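Local coordinates for putative triphosphoribosyl-dephospho-coA synthase (Archaeoglobus fulgidus DSM 4304, PDB 3H9P), which is of unknown function but may bind ATP and act as a triphosphoribosyl-dephospho-CoA synthase, at residues Leu96-Ala101 with Tyr134-Met139; Phe61-Pro66 with Arg148-Gly153; Glu143-Arg148 with Phe154-Glu159; Trp71-Met76 with Ala80-Asn85. One frame throughout, in Å; residues are numbered along the deposited sequence.

Contacts 1 to 3 join pairs of helices of one all-helical chain, and contact 4 folds a loop onto the helix it enters. Contacts 2 and 3 share Arg148 and helix 145-151; their centres are about 7 Å apart, and their segments alternate in sequence. Contacts 1 and 4 lie inside the loop that contact 2 closes, each centred about 11 Å from the centre of contact 2, but about 20 Å from each other. Contact 1 meets contact 2 where helix 133-138 packs on Val151, and contact 4 is tied to contact 2 by a probable hydrogen bond of 2.7 Å from Arg84 NH2 to Val151 O. Ile158 of contact 3 packs on Met76 and Ala80 of contact 4.

Contact 1 of 4, residues Leu96-Ala101 with Tyr134-Met139; sequences LSVLEA and YEWMKM
The six-membered end of the Trp136 indole reaches helix 92-105 and rests against Leu99 and Val98. All of the direct contact is apolar. Trp136 CH2 lies 3.7 Å from Leu99 CB and equally near its CD1, so this ring corner lies against the whole leucine side chain, which the indole crosses at about a right angle. Val98 adds a looser touch, with CG1 4.3 Å from Trp136 CZ3. The indole gets there because CG is anti to the backbone N of Trp136 (chi1 -164°), which sends the ring out from the short helix 133-138.

Two nearby selenomethionines of the same segment also touch the ring: Met137 CE lies 3.5 Å above one face, offset toward the rim, and Met139 CE comes to the edge in the ring plane. An alanine in place of Trp136 is likely to leave Leu99 and both terminal methyls without the surface they pack on.

Ionic links point to the dimer partner: Lys138 NZ forms salt bridges with Glu124 and Glu125 of the second subunit. With Ile126 of helix 118-129 touching both Leu99 and Trp136, the arrangement is interhelical packing of an all-helical fold, bridged by one large aromatic.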
loop_
_atom_site.group_PDB
_atom_site.type_symbol
_atom_site.label_atom_id
_atom_site.label_comp_id
_atom_site.label_asym_id
_atom_site.label_seq_id
_atom_site.Cartn_x
_atom_site.Cartn_y
_atom_site.Cartn_z
ATOM N N LEU A 96 -15.467 -6.573 -3.700
ATOM C CA LEU A 96 -15.410 -7.666 -2.738
ATOM C C LEU A 96 -14.918 -8.970 -3.401
ATOM O O LEU A 96 -14.052 -9.658 -2.861
ATOM C CB LEU A 96 -16.803 -7.863 -2.073
ATOM C CG LEU A 96 -17.268 -6.786 -1.082
ATOM C CD1 LEU A 96 -18.690 -7.036 -0.503
ATOM C CD2 LEU A 96 -16.276 -6.640 0.074
ATOM N N SER A 97 -15.480 -9.302 -4.566
ATOM C CA SER A 97 -14.977 -10.406 -5.371
ATOM C C SER A 97 -13.509 -10.200 -5.730
ATOM O O SER A 97 -12.699 -11.112 -5.601
ATOM C CB SER A 97 -15.763 -10.526 -6.660
ATOM O OG SER A 97 -17.063 -10.973 -6.382
ATOM N N VAL A 98 -13.158 -8.998 -6.156
ATOM C CA VAL A 98 -11.779 -8.801 -6.512
ATOM C C VAL A 98 -10.858 -9.011 -5.298
ATOM O O VAL A 98 -9.818 -9.675 -5.421
ATOM C CB VAL A 98 -11.560 -7.453 -7.205
ATOM C CG1 VAL A 98 -10.077 -7.112 -7.318
ATOM C CG2 VAL A 98 -12.187 -7.495 -8.598
ATOM N N LEU A 99 -11.258 -8.464 -4.147
ATOM C CA LEU A 99 -10.535 -8.629 -2.893
ATOM C C LEU A 99 -10.386 -10.100 -2.455
ATOM O O LEU A 99 -9.288 -10.550 -2.110
ATOM C CB LEU A 99 -11.194 -7.778 -1.796
ATOM C CG LEU A 99 -10.487 -7.655 -0.444
ATOM C CD1 LEU A 99 -8.991 -7.327 -0.609
ATOM C CD2 LEU A 99 -11.156 -6.573 0.389
ATOM N N GLU A 100 -11.475 -10.856 -2.498
ATOM C CA GLU A 100 -11.401 -12.298 -2.306
ATOM C C GLU A 100 -10.481 -13.006 -3.317
ATOM O O GLU A 100 -9.747 -13.912 -2.956
ATOM C CB GLU A 100 -12.794 -12.907 -2.348
ATOM C CG GLU A 100 -12.788 -14.408 -2.096
ATOM C CD GLU A 100 -14.127 -15.041 -2.320
ATOM O OE1 GLU A 100 -15.136 -14.286 -2.325
ATOM O OE2 GLU A 100 -14.180 -16.290 -2.478
ATOM N N ALA A 101 -10.487 -12.569 -4.578
ATOM C CA ALA A 101 -9.590 -13.155 -5.591
ATOM C C ALA A 101 -8.110 -12.919 -5.250
ATOM O O ALA A 101 -7.245 -13.801 -5.460
ATOM C CB ALA A 101 -9.923 -12.614 -7.023
ATOM N N TYR A 134 -14.023 0.648 -9.442
ATOM C CA TYR A 134 -13.409 1.809 -10.067
ATOM C C TYR A 134 -12.955 2.769 -8.988
ATOM O O TYR A 134 -11.788 3.187 -8.972
ATOM C CB TYR A 134 -14.398 2.469 -11.012
ATOM C CG TYR A 134 -13.851 3.674 -11.714
ATOM C CD1 TYR A 134 -12.967 3.520 -12.777
ATOM C CD2 TYR A 134 -14.241 4.975 -11.343
ATOM C CE1 TYR A 134 -12.472 4.604 -13.463
ATOM C CE2 TYR A 134 -13.733 6.099 -12.033
ATOM C CZ TYR A 134 -12.851 5.882 -13.098
ATOM O OH TYR A 134 -12.306 6.904 -13.810
ATOM N N GLU A 135 -13.880 3.090 -8.088
ATOM C CA GLU A 135 -13.635 4.039 -6.984
ATOM C C GLU A 135 -12.532 3.528 -6.075
ATOM O O GLU A 135 -11.662 4.273 -5.665
ATOM C CB GLU A 135 -14.923 4.316 -6.198
ATOM C CG GLU A 135 -16.038 4.840 -7.098
ATOM C CD GLU A 135 -17.449 4.735 -6.509
ATOM O OE1 GLU A 135 -17.799 3.744 -5.819
ATOM O OE2 GLU A 135 -18.241 5.666 -6.761
ATOM N N TRP A 136 -12.577 2.246 -5.770
ATOM C CA TRP A 136 -11.536 1.623 -4.984
ATOM C C TRP A 136 -10.183 1.899 -5.633
ATOM O O TRP A 136 -9.285 2.455 -4.994
ATOM C CB TRP A 136 -11.788 0.122 -4.891
ATOM C CG TRP A 136 -11.004 -0.540 -3.804
ATOM C CD1 TRP A 136 -10.446 0.059 -2.715
ATOM C CD2 TRP A 136 -10.747 -1.941 -3.665
ATOM N NE1 TRP A 136 -9.824 -0.873 -1.925
ATOM C CE2 TRP A 136 -10.002 -2.112 -2.472
ATOM C CE3 TRP A 136 -11.064 -3.075 -4.444
ATOM C CZ2 TRP A 136 -9.559 -3.374 -2.025
ATOM C CZ3 TRP A 136 -10.611 -4.347 -4.004
ATOM C CH2 TRP A 136 -9.866 -4.477 -2.805
HETATM N N MSE A 137 -10.069 1.539 -6.917
HETATM C CA MSE A 137 -8.844 1.728 -7.691
HETATM C C MSE A 137 -8.409 3.203 -7.720
HETATM O O MSE A 137 -7.203 3.464 -7.735
HETATM C CB MSE A 137 -8.970 1.176 -9.123
HETATM C CG MSE A 137 -9.037 -0.340 -9.256
HETATM SE SE MSE A 137 -7.606 -1.368 -8.357
HETATM C CE MSE A 137 -8.456 -1.602 -6.612
ATOM N N LYS A 138 -9.349 4.160 -7.688
ATOM C CA LYS A 138 -8.956 5.568 -7.616
ATOM C C LYS A 138 -8.284 5.904 -6.282
ATOM O O LYS A 138 -7.698 6.971 -6.145
ATOM C CB LYS A 138 -10.128 6.538 -7.814
ATOM C CG LYS A 138 -10.746 6.610 -9.223
ATOM C CD LYS A 138 -11.819 7.739 -9.308
ATOM C CE LYS A 138 -11.428 8.919 -8.420
ATOM N NZ LYS A 138 -12.488 9.961 -8.319
HETATM N N MSE A 139 -8.368 5.024 -5.290
HETATM C CA MSE A 139 -7.722 5.324 -4.006
HETATM C C MSE A 139 -6.376 4.619 -3.792
HETATM O O MSE A 139 -5.775 4.723 -2.735
HETATM C CB MSE A 139 -8.663 5.019 -2.863
HETATM C CG MSE A 139 -9.811 5.962 -2.846
HETATM SE SE MSE A 139 -11.167 5.385 -1.596
HETATM C CE MSE A 139 -11.193 3.479 -1.900
#

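Contact 2 of 4, residues Phe61-Pro66 with Arg148-Gly153; sequences FLLLVP and RELVDG
Leu62 and Leu63 of helix 58-68 meet Leu150 and Glu149 of helix 145-151, and the side-chain torsions place the branches that touch. Leu62 extends with CG anti to its own N (chi1 -179°), placing CD1 3.7 Å from Leu150 CD2; the two side chains cross at about a right angle. The other Leu150 methyl, CD1, lies 3.7 Å from Leu62 O, so this leucine covers backbone as well as side chain.

Leu63 takes another rotamer, with CG anti to the carbonyl carbon, and directs CD2 to the aliphatic part of Glu149: 3.7 Å from Glu149 CB and 4.0 Å from Glu149 CG. The same atom is 4.2 Å from Leu150 CD1, so one methyl touches both neighbours on helix 145-151. The bent chain of Glu149 takes its carboxylate off toward the start of helix 155-167, where OE2 accepts from Ile156 N and OE1 is hydrogen-bonded to Ser157 OG.

No hydrogen bond joins the two segments. The contact is therefore mainly apolar, hydrocarbon against hydrocarbon with one leucine methyl on a backbone carbonyl oxygen, and its glutamate spends its methylenes on this interface while satisfying its buried carboxylate on the next helix.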
loop_
_atom_site.group_PDB
_atom_site.type_symbol
_atom_site.label_atom_id
_atom_site.label_comp_id
_atom_site.label_asym_id
_atom_site.label_seq_id
_atom_site.Cartn_x
_atom_site.Cartn_y
_atom_site.Cartn_z
ATOM N N PHE A 61 -5.170 -11.156 -14.708
ATOM C CA PHE A 61 -6.660 -11.296 -14.717
ATOM C C PHE A 61 -7.440 -10.053 -14.387
ATOM O O PHE A 61 -8.542 -9.779 -14.954
ATOM C CB PHE A 61 -7.090 -12.410 -13.756
ATOM C CG PHE A 61 -6.566 -13.773 -14.142
ATOM C CD1 PHE A 61 -6.516 -14.163 -15.487
ATOM C CD2 PHE A 61 -6.201 -14.673 -13.177
ATOM C CE1 PHE A 61 -6.099 -15.406 -15.855
ATOM C CE2 PHE A 61 -5.767 -15.948 -13.528
ATOM C CZ PHE A 61 -5.713 -16.307 -14.890
ATOM N N LEU A 62 -6.895 -9.287 -13.447
ATOM C CA LEU A 62 -7.535 -8.029 -13.068
ATOM C C LEU A 62 -7.452 -7.023 -14.234
ATOM O O LEU A 62 -8.317 -6.168 -14.386
ATOM C CB LEU A 62 -6.900 -7.470 -11.791
ATOM C CG LEU A 62 -7.403 -6.171 -11.182
ATOM C CD1 LEU A 62 -8.938 -6.167 -10.911
ATOM C CD2 LEU A 62 -6.579 -5.847 -9.905
ATOM N N LEU A 63 -6.386 -7.126 -15.021
ATOM C CA LEU A 63 -6.228 -6.326 -16.225
ATOM C C LEU A 63 -7.120 -6.862 -17.354
ATOM O O LEU A 63 -7.845 -6.085 -18.023
ATOM C CB LEU A 63 -4.760 -6.276 -16.693
ATOM C CG LEU A 63 -3.725 -5.415 -15.945
ATOM C CD1 LEU A 63 -2.284 -5.703 -16.408
ATOM C CD2 LEU A 63 -4.051 -3.898 -16.104
ATOM N N LEU A 64 -7.111 -8.170 -17.553
ATOM C CA LEU A 64 -7.770 -8.733 -18.754
ATOM C C LEU A 64 -9.261 -8.852 -18.678
ATOM O O LEU A 64 -9.933 -8.623 -19.653
ATOM C CB LEU A 64 -7.194 -10.100 -19.105
ATOM C CG LEU A 64 -5.766 -10.072 -19.669
ATOM C CD1 LEU A 64 -5.201 -11.495 -19.486
ATOM C CD2 LEU A 64 -5.717 -9.639 -21.141
ATOM N N VAL A 65 -9.791 -9.198 -17.511
ATOM C CA VAL A 65 -11.213 -9.388 -17.404
ATOM C C VAL A 65 -12.024 -8.142 -17.820
ATOM O O VAL A 65 -13.025 -8.266 -18.536
ATOM C CB VAL A 65 -11.563 -9.993 -15.993
ATOM C CG1 VAL A 65 -13.006 -9.928 -15.706
ATOM C CG2 VAL A 65 -11.044 -11.428 -15.923
ATOM N N PRO A 66 -11.614 -6.935 -17.393
ATOM C CA PRO A 66 -12.409 -5.783 -17.869
ATOM C C PRO A 66 -12.345 -5.555 -19.383
ATOM O O PRO A 66 -13.344 -5.104 -19.955
ATOM C CB PRO A 66 -11.775 -4.591 -17.152
ATOM C CG PRO A 66 -11.183 -5.150 -15.966
ATOM C CD PRO A 66 -10.653 -6.510 -16.367
ATOM N N ARG A 148 -4.108 2.109 -11.786
ATOM C CA ARG A 148 -3.975 3.226 -12.706
ATOM C C ARG A 148 -4.466 2.919 -14.141
ATOM O O ARG A 148 -5.103 3.765 -14.753
ATOM C CB ARG A 148 -2.505 3.603 -12.653
ATOM C CG ARG A 148 -1.890 4.379 -13.789
ATOM C CD ARG A 148 -0.755 5.062 -13.131
ATOM N NE ARG A 148 0.479 5.006 -13.870
ATOM C CZ ARG A 148 1.665 5.122 -13.299
ATOM N NH1 ARG A 148 1.759 5.236 -11.976
ATOM N NH2 ARG A 148 2.752 5.098 -14.053
ATOM N N GLU A 149 -4.182 1.726 -14.664
ATOM C CA GLU A 149 -4.835 1.215 -15.885
ATOM C C GLU A 149 -6.364 1.082 -15.730
ATOM O O GLU A 149 -7.131 1.306 -16.680
ATOM C CB GLU A 149 -4.286 -0.185 -16.243
ATOM C CG GLU A 149 -2.846 -0.181 -16.688
ATOM C CD GLU A 149 -2.669 0.473 -18.041
ATOM O OE1 GLU A 149 -2.903 -0.179 -19.074
ATOM O OE2 GLU A 149 -2.319 1.651 -18.069
ATOM N N LEU A 150 -6.809 0.651 -14.555
ATOM C CA LEU A 150 -8.224 0.427 -14.391
ATOM C C LEU A 150 -8.945 1.763 -14.332
ATOM O O LEU A 150 -10.136 1.843 -14.677
ATOM C CB LEU A 150 -8.523 -0.461 -13.171
ATOM C CG LEU A 150 -8.780 -1.948 -13.566
ATOM C CD1 LEU A 150 -7.561 -2.575 -14.153
ATOM C CD2 LEU A 150 -9.299 -2.800 -12.407
ATOM N N VAL A 151 -8.217 2.808 -13.937
ATOM C CA VAL A 151 -8.825 4.113 -13.757
ATOM C C VAL A 151 -8.692 5.076 -14.966
ATOM O O VAL A 151 -9.543 5.903 -15.167
ATOM C CB VAL A 151 -8.334 4.802 -12.436
ATOM C CG1 VAL A 151 -8.617 6.283 -12.465
ATOM C CG2 VAL A 151 -9.009 4.170 -11.207
ATOM N N ASP A 152 -7.635 4.961 -15.759
ATOM C CA ASP A 152 -7.339 5.968 -16.755
ATOM C C ASP A 152 -7.510 5.437 -18.149
ATOM O O ASP A 152 -6.883 5.943 -19.046
ATOM C CB ASP A 152 -5.886 6.471 -16.622
ATOM C CG ASP A 152 -4.807 5.373 -16.983
ATOM O OD1 ASP A 152 -5.067 4.301 -17.652
ATOM O OD2 ASP A 152 -3.653 5.606 -16.578
ATOM N N GLY A 153 -8.285 4.381 -18.334
ATOM C CA GLY A 153 -8.487 3.842 -19.667
ATOM C C GLY A 153 -7.379 2.948 -20.207
ATOM O O GLY A 153 -7.221 2.837 -21.408
#

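Contact 3 of 4, residues Glu143-Arg148 with Phe154-Glu159; sequences ENLIAR and FKISIE
Ile156 packs against Leu145 and Arg148 between two consecutive helices of the all-helical fold, 145-151 and 155-167, joined by a short turn. The methyl CD1 of Ile156 does the touching. It stands 4.3 Å from Leu145 CD2 and the same distance from Arg148 NE, approaching the guanidinium obliquely. The CB of Ile156 points toward the other segment, and a nearly extended chi2 (156°) places CD1 by the pair.

Leu145 and Arg148, one helical turn apart, also pack on each other. Leu145 CD2 lies 3.5 Å above the guanidinium plane, offset toward the rim of one face, so a leucine methyl and an isoleucine methyl both border the charged group. Its NH1 makes a long, weak ion pair with Glu142. Phe185, from a loop, touches Leu145, Arg148 and Ile156 alike and so joins all three members of the cluster.

Further out, the short turn leaves CA of Arg148 7.6 Å from CA of Phe154. Phe154 occupies the N-cap position of helix 155-167, and Ser157 OG lies at the edge of its ring, in plane.

At the start of helix 145-151, Asn144 is the N-cap residue. Its OD1 accepts from Ala147 N at 3.2 Å, and the donor N lies well above the carbonyl plane of the Asn144 amide, 59° out of it.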
loop_
_atom_site.group_PDB
_atom_site.type_symbol
_atom_site.label_atom_id
_atom_site.label_comp_id
_atom_site.label_asym_id
_atom_site.label_seq_id
_atom_site.Cartn_x
_atom_site.Cartn_y
_atom_site.Cartn_z
ATOM N N GLU A 143 2.140 4.234 -7.393
ATOM C CA GLU A 143 3.011 3.142 -7.850
ATOM C C GLU A 143 2.245 1.941 -8.373
ATOM O O GLU A 143 2.817 1.084 -9.060
ATOM C CB GLU A 143 3.949 2.653 -6.741
ATOM C CG GLU A 143 3.250 1.855 -5.640
ATOM C CD GLU A 143 2.979 2.707 -4.400
ATOM O OE1 GLU A 143 3.031 3.974 -4.495
ATOM O OE2 GLU A 143 2.741 2.109 -3.318
ATOM N N ASN A 144 0.972 1.853 -7.996
ATOM C CA ASN A 144 0.118 0.734 -8.395
ATOM C C ASN A 144 -0.315 0.855 -9.875
ATOM O O ASN A 144 -1.304 1.513 -10.213
ATOM C CB ASN A 144 -1.086 0.640 -7.437
ATOM C CG ASN A 144 -1.880 -0.639 -7.607
ATOM O OD1 ASN A 144 -1.863 -1.260 -8.667
ATOM N ND2 ASN A 144 -2.627 -1.009 -6.577
ATOM N N LEU A 145 0.444 0.218 -10.747
ATOM C CA LEU A 145 0.242 0.301 -12.204
ATOM C C LEU A 145 -1.084 -0.290 -12.701
ATOM O O LEU A 145 -1.726 0.257 -13.600
ATOM C CB LEU A 145 1.448 -0.320 -12.947
ATOM C CG LEU A 145 2.871 0.204 -12.667
ATOM C CD1 LEU A 145 3.893 -0.627 -13.439
ATOM C CD2 LEU A 145 3.073 1.686 -13.008
ATOM N N ILE A 146 -1.549 -1.375 -12.099
ATOM C CA ILE A 146 -2.777 -2.016 -12.597
ATOM C C ILE A 146 -3.979 -1.146 -12.249
ATOM O O ILE A 146 -4.896 -0.987 -13.081
ATOM C CB ILE A 146 -2.911 -3.481 -12.083
ATOM C CG1 ILE A 146 -1.930 -4.378 -12.836
ATOM C CG2 ILE A 146 -4.364 -4.051 -12.175
ATOM C CD1 ILE A 146 -1.501 -5.630 -12.015
ATOM N N ALA A 147 -3.946 -0.569 -11.038
ATOM C CA ALA A 147 -5.020 0.322 -10.520
ATOM C C ALA A 147 -5.236 1.522 -11.438
ATOM O O ALA A 147 -6.349 1.895 -11.802
ATOM C CB ALA A 147 -4.645 0.816 -9.105
ATOM N N ARG A 148 -4.108 2.109 -11.786
ATOM C CA ARG A 148 -3.975 3.226 -12.706
ATOM C C ARG A 148 -4.466 2.919 -14.141
ATOM O O ARG A 148 -5.103 3.765 -14.753
ATOM C CB ARG A 148 -2.505 3.603 -12.653
ATOM C CG ARG A 148 -1.890 4.379 -13.789
ATOM C CD ARG A 148 -0.755 5.062 -13.131
ATOM N NE ARG A 148 0.479 5.006 -13.870
ATOM C CZ ARG A 148 1.665 5.122 -13.299
ATOM N NH1 ARG A 148 1.759 5.236 -11.976
ATOM N NH2 ARG A 148 2.752 5.098 -14.053
ATOM N N PHE A 154 -6.597 2.311 -19.350
ATOM C CA PHE A 154 -5.618 1.342 -19.851
ATOM C C PHE A 154 -4.517 1.975 -20.737
ATOM O O PHE A 154 -4.120 1.412 -21.754
ATOM C CB PHE A 154 -6.326 0.177 -20.592
ATOM C CG PHE A 154 -7.097 -0.735 -19.671
ATOM C CD1 PHE A 154 -6.480 -1.853 -19.099
ATOM C CD2 PHE A 154 -8.416 -0.463 -19.362
ATOM C CE1 PHE A 154 -7.160 -2.660 -18.235
ATOM C CE2 PHE A 154 -9.126 -1.283 -18.501
ATOM C CZ PHE A 154 -8.492 -2.399 -17.923
ATOM N N LYS A 155 -4.009 3.123 -20.326
ATOM C CA LYS A 155 -2.992 3.839 -21.115
ATOM C C LYS A 155 -1.676 3.056 -21.339
ATOM O O LYS A 155 -1.124 3.089 -22.428
ATOM C CB LYS A 155 -2.738 5.217 -20.540
ATOM C CG LYS A 155 -3.846 6.213 -20.945
ATOM C CD LYS A 155 -4.032 7.325 -19.910
ATOM C CE LYS A 155 -2.916 8.369 -19.933
ATOM N NZ LYS A 155 -2.961 9.283 -18.716
ATOM N N ILE A 156 -1.182 2.349 -20.339
ATOM C CA ILE A 156 -0.002 1.518 -20.557
ATOM C C ILE A 156 -0.239 0.371 -21.560
ATOM O O ILE A 156 0.566 0.129 -22.443
ATOM C CB ILE A 156 0.554 0.997 -19.220
ATOM C CG1 ILE A 156 0.944 2.210 -18.351
ATOM C CG2 ILE A 156 1.754 0.108 -19.462
ATOM C CD1 ILE A 156 0.974 1.962 -16.799
ATOM N N SER A 157 -1.377 -0.289 -21.470
ATOM C CA SER A 157 -1.681 -1.394 -22.343
ATOM C C SER A 157 -1.776 -0.989 -23.809
ATOM O O SER A 157 -1.299 -1.712 -24.689
ATOM C CB SER A 157 -2.998 -2.056 -21.885
ATOM O OG SER A 157 -2.838 -2.510 -20.546
ATOM N N ILE A 158 -2.421 0.143 -24.053
ATOM C CA ILE A 158 -2.550 0.762 -25.388
ATOM C C ILE A 158 -1.196 1.131 -25.993
ATOM O O ILE A 158 -0.930 0.819 -27.154
ATOM C CB ILE A 158 -3.444 2.043 -25.333
ATOM C CG1 ILE A 158 -4.879 1.638 -25.029
ATOM C CG2 ILE A 158 -3.373 2.883 -26.658
ATOM C CD1 ILE A 158 -5.741 2.775 -24.520
ATOM N N GLU A 159 -0.346 1.754 -25.189
ATOM C CA GLU A 159 1.018 2.111 -25.598
ATOM C C GLU A 159 1.811 0.842 -25.907
ATOM O O GLU A 159 2.548 0.792 -26.893
ATOM C CB GLU A 159 1.718 2.958 -24.497
ATOM C CG GLU A 159 3.227 3.000 -24.602
ATOM C CD GLU A 159 3.938 3.426 -23.318
ATOM O OE1 GLU A 159 3.294 3.549 -22.228
ATOM O OE2 GLU A 159 5.181 3.632 -23.398
#

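Contact 4 of 4, residues Trp71-Met76 with Ala80-Asn85; sequences WDAGGM and AEAARN
The loop entering helix 76-88 folds back on that helix, Ala73 meeting Ala82 and Met76 bonding to Ala80. The methyl CB of Ala73 lies 3.7 Å from Ala82 CB. Both CB atoms are directed at each other's segment, and their small size lets the backbones approach closely, the CA atoms of Ala73 and Ala82 being 6.5 Å apart.

The bond from Ala80 N to Met76 O, 3.3 Å long, is an ordinary i to i+4 helical bond near the start of helix 76-88, and Ala80 CB lies 3.6 Å from the same oxygen. Gly75 sits at the N-cap position. Just before it, Gly74 adopts backbone angles of 138°/-135°, where a side chain would be jammed against the carbonyl O of Ala73; the lack of one lets the chain swing from Ala73 into the helix.

Earlier in the loop, Asp72 CB lies over one face of the Trp71 ring while its carboxylate forms a salt bridge with Arg34. The selenomethionine side chain of Met76 leaves the contact for helix 155-167, touching Ile158, Ala161 and Lys162, while Met76 N bonds to Glu246 of helix 230-246; the start of helix 76-88 thus engages both later helices.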
loop_
_atom_site.group_PDB
_atom_site.type_symbol
_atom_site.label_atom_id
_atom_site.label_comp_id
_atom_site.label_asym_id
_atom_site.label_seq_id
_atom_site.Cartn_x
_atom_site.Cartn_y
_atom_site.Cartn_z
ATOM N N TRP A 71 -15.128 -7.116 -25.091
ATOM C CA TRP A 71 -14.544 -7.759 -26.286
ATOM C C TRP A 71 -15.096 -7.336 -27.648
ATOM O O TRP A 71 -14.390 -7.445 -28.645
ATOM C CB TRP A 71 -14.664 -9.262 -26.188
ATOM C CG TRP A 71 -16.059 -9.751 -26.182
ATOM C CD1 TRP A 71 -16.889 -9.892 -25.085
ATOM C CD2 TRP A 71 -16.807 -10.199 -27.319
ATOM N NE1 TRP A 71 -18.117 -10.398 -25.494
ATOM C CE2 TRP A 71 -18.085 -10.590 -26.855
ATOM C CE3 TRP A 71 -16.520 -10.300 -28.688
ATOM C CZ2 TRP A 71 -19.078 -11.061 -27.720
ATOM C CZ3 TRP A 71 -17.484 -10.771 -29.537
ATOM C CH2 TRP A 71 -18.765 -11.142 -29.057
ATOM N N ASP A 72 -16.338 -6.853 -27.675
ATOM C CA ASP A 72 -17.037 -6.564 -28.911
ATOM C C ASP A 72 -17.193 -5.063 -29.162
ATOM O O ASP A 72 -17.888 -4.660 -30.085
ATOM C CB ASP A 72 -18.425 -7.245 -28.893
ATOM C CG ASP A 72 -19.297 -6.795 -27.709
ATOM O OD1 ASP A 72 -18.808 -6.182 -26.716
ATOM O OD2 ASP A 72 -20.486 -7.116 -27.754
ATOM N N ALA A 73 -16.555 -4.240 -28.338
ATOM C CA ALA A 73 -16.589 -2.766 -28.535
ATOM C C ALA A 73 -15.982 -2.239 -29.838
ATOM O O ALA A 73 -16.382 -1.166 -30.306
ATOM C CB ALA A 73 -16.004 -2.044 -27.353
ATOM N N GLY A 74 -15.056 -2.969 -30.454
ATOM C CA GLY A 74 -14.432 -2.498 -31.719
ATOM C C GLY A 74 -12.933 -2.779 -31.705
ATOM O O GLY A 74 -12.503 -3.866 -31.328
ATOM N N GLY A 75 -12.120 -1.813 -32.105
ATOM C CA GLY A 75 -10.679 -1.971 -32.007
ATOM C C GLY A 75 -10.186 -1.707 -30.592
ATOM O O GLY A 75 -10.965 -1.588 -29.644
HETATM N N MSE A 76 -8.877 -1.600 -30.475
HETATM C CA MSE A 76 -8.179 -1.490 -29.194
HETATM C C MSE A 76 -8.511 -0.244 -28.342
HETATM O O MSE A 76 -8.611 -0.343 -27.120
HETATM C CB MSE A 76 -6.690 -1.681 -29.455
HETATM C CG MSE A 76 -5.774 -0.640 -28.939
HETATM SE SE MSE A 76 -4.192 -0.465 -30.049
HETATM C CE MSE A 76 -3.501 1.135 -29.293
ATOM N N ALA A 80 -10.747 -0.452 -24.644
ATOM C CA ALA A 80 -10.214 0.177 -23.444
ATOM C C ALA A 80 -11.229 1.158 -22.837
ATOM O O ALA A 80 -11.482 1.097 -21.625
ATOM C CB ALA A 80 -8.867 0.886 -23.765
ATOM N N GLU A 81 -11.805 2.037 -23.686
ATOM C CA GLU A 81 -12.858 2.990 -23.295
ATOM C C GLU A 81 -14.111 2.321 -22.731
ATOM O O GLU A 81 -14.664 2.779 -21.741
ATOM C CB GLU A 81 -13.263 3.942 -24.467
ATOM C CG GLU A 81 -14.299 5.018 -24.056
ATOM C CD GLU A 81 -14.758 6.013 -25.163
ATOM O OE1 GLU A 81 -14.500 5.803 -26.385
ATOM O OE2 GLU A 81 -15.405 7.032 -24.791
ATOM N N ALA A 82 -14.571 1.255 -23.381
ATOM C CA ALA A 82 -15.779 0.556 -22.950
ATOM C C ALA A 82 -15.507 -0.175 -21.651
ATOM O O ALA A 82 -16.388 -0.284 -20.802
ATOM C CB ALA A 82 -16.230 -0.429 -24.039
ATOM N N ALA A 83 -14.284 -0.695 -21.513
ATOM C CA ALA A 83 -13.856 -1.377 -20.264
ATOM C C ALA A 83 -13.802 -0.378 -19.099
ATOM O O ALA A 83 -14.279 -0.648 -18.015
ATOM C CB ALA A 83 -12.495 -2.077 -20.457
ATOM N N ARG A 84 -13.248 0.802 -19.342
ATOM C CA ARG A 84 -13.281 1.850 -18.313
ATOM C C ARG A 84 -14.731 2.191 -17.931
ATOM O O ARG A 84 -15.047 2.335 -16.750
ATOM C CB ARG A 84 -12.576 3.097 -18.800
ATOM C CG ARG A 84 -12.668 4.250 -17.855
ATOM C CD ARG A 84 -11.914 5.390 -18.431
ATOM N NE ARG A 84 -11.218 6.172 -17.433
ATOM C CZ ARG A 84 -10.651 7.354 -17.690
ATOM N NH1 ARG A 84 -10.708 7.882 -18.922
ATOM N NH2 ARG A 84 -10.033 8.021 -16.715
ATOM N N ASN A 85 -15.589 2.336 -18.935
ATOM C CA ASN A 85 -17.005 2.602 -18.711
ATOM C C ASN A 85 -17.712 1.480 -17.925
ATOM O O ASN A 85 -18.422 1.742 -16.962
ATOM C CB ASN A 85 -17.697 2.872 -20.045
ATOM C CG ASN A 85 -17.312 4.245 -20.645
ATOM O OD1 ASN A 85 -16.933 5.176 -19.919
ATOM N ND2 ASN A 85 -17.426 4.375 -21.966
#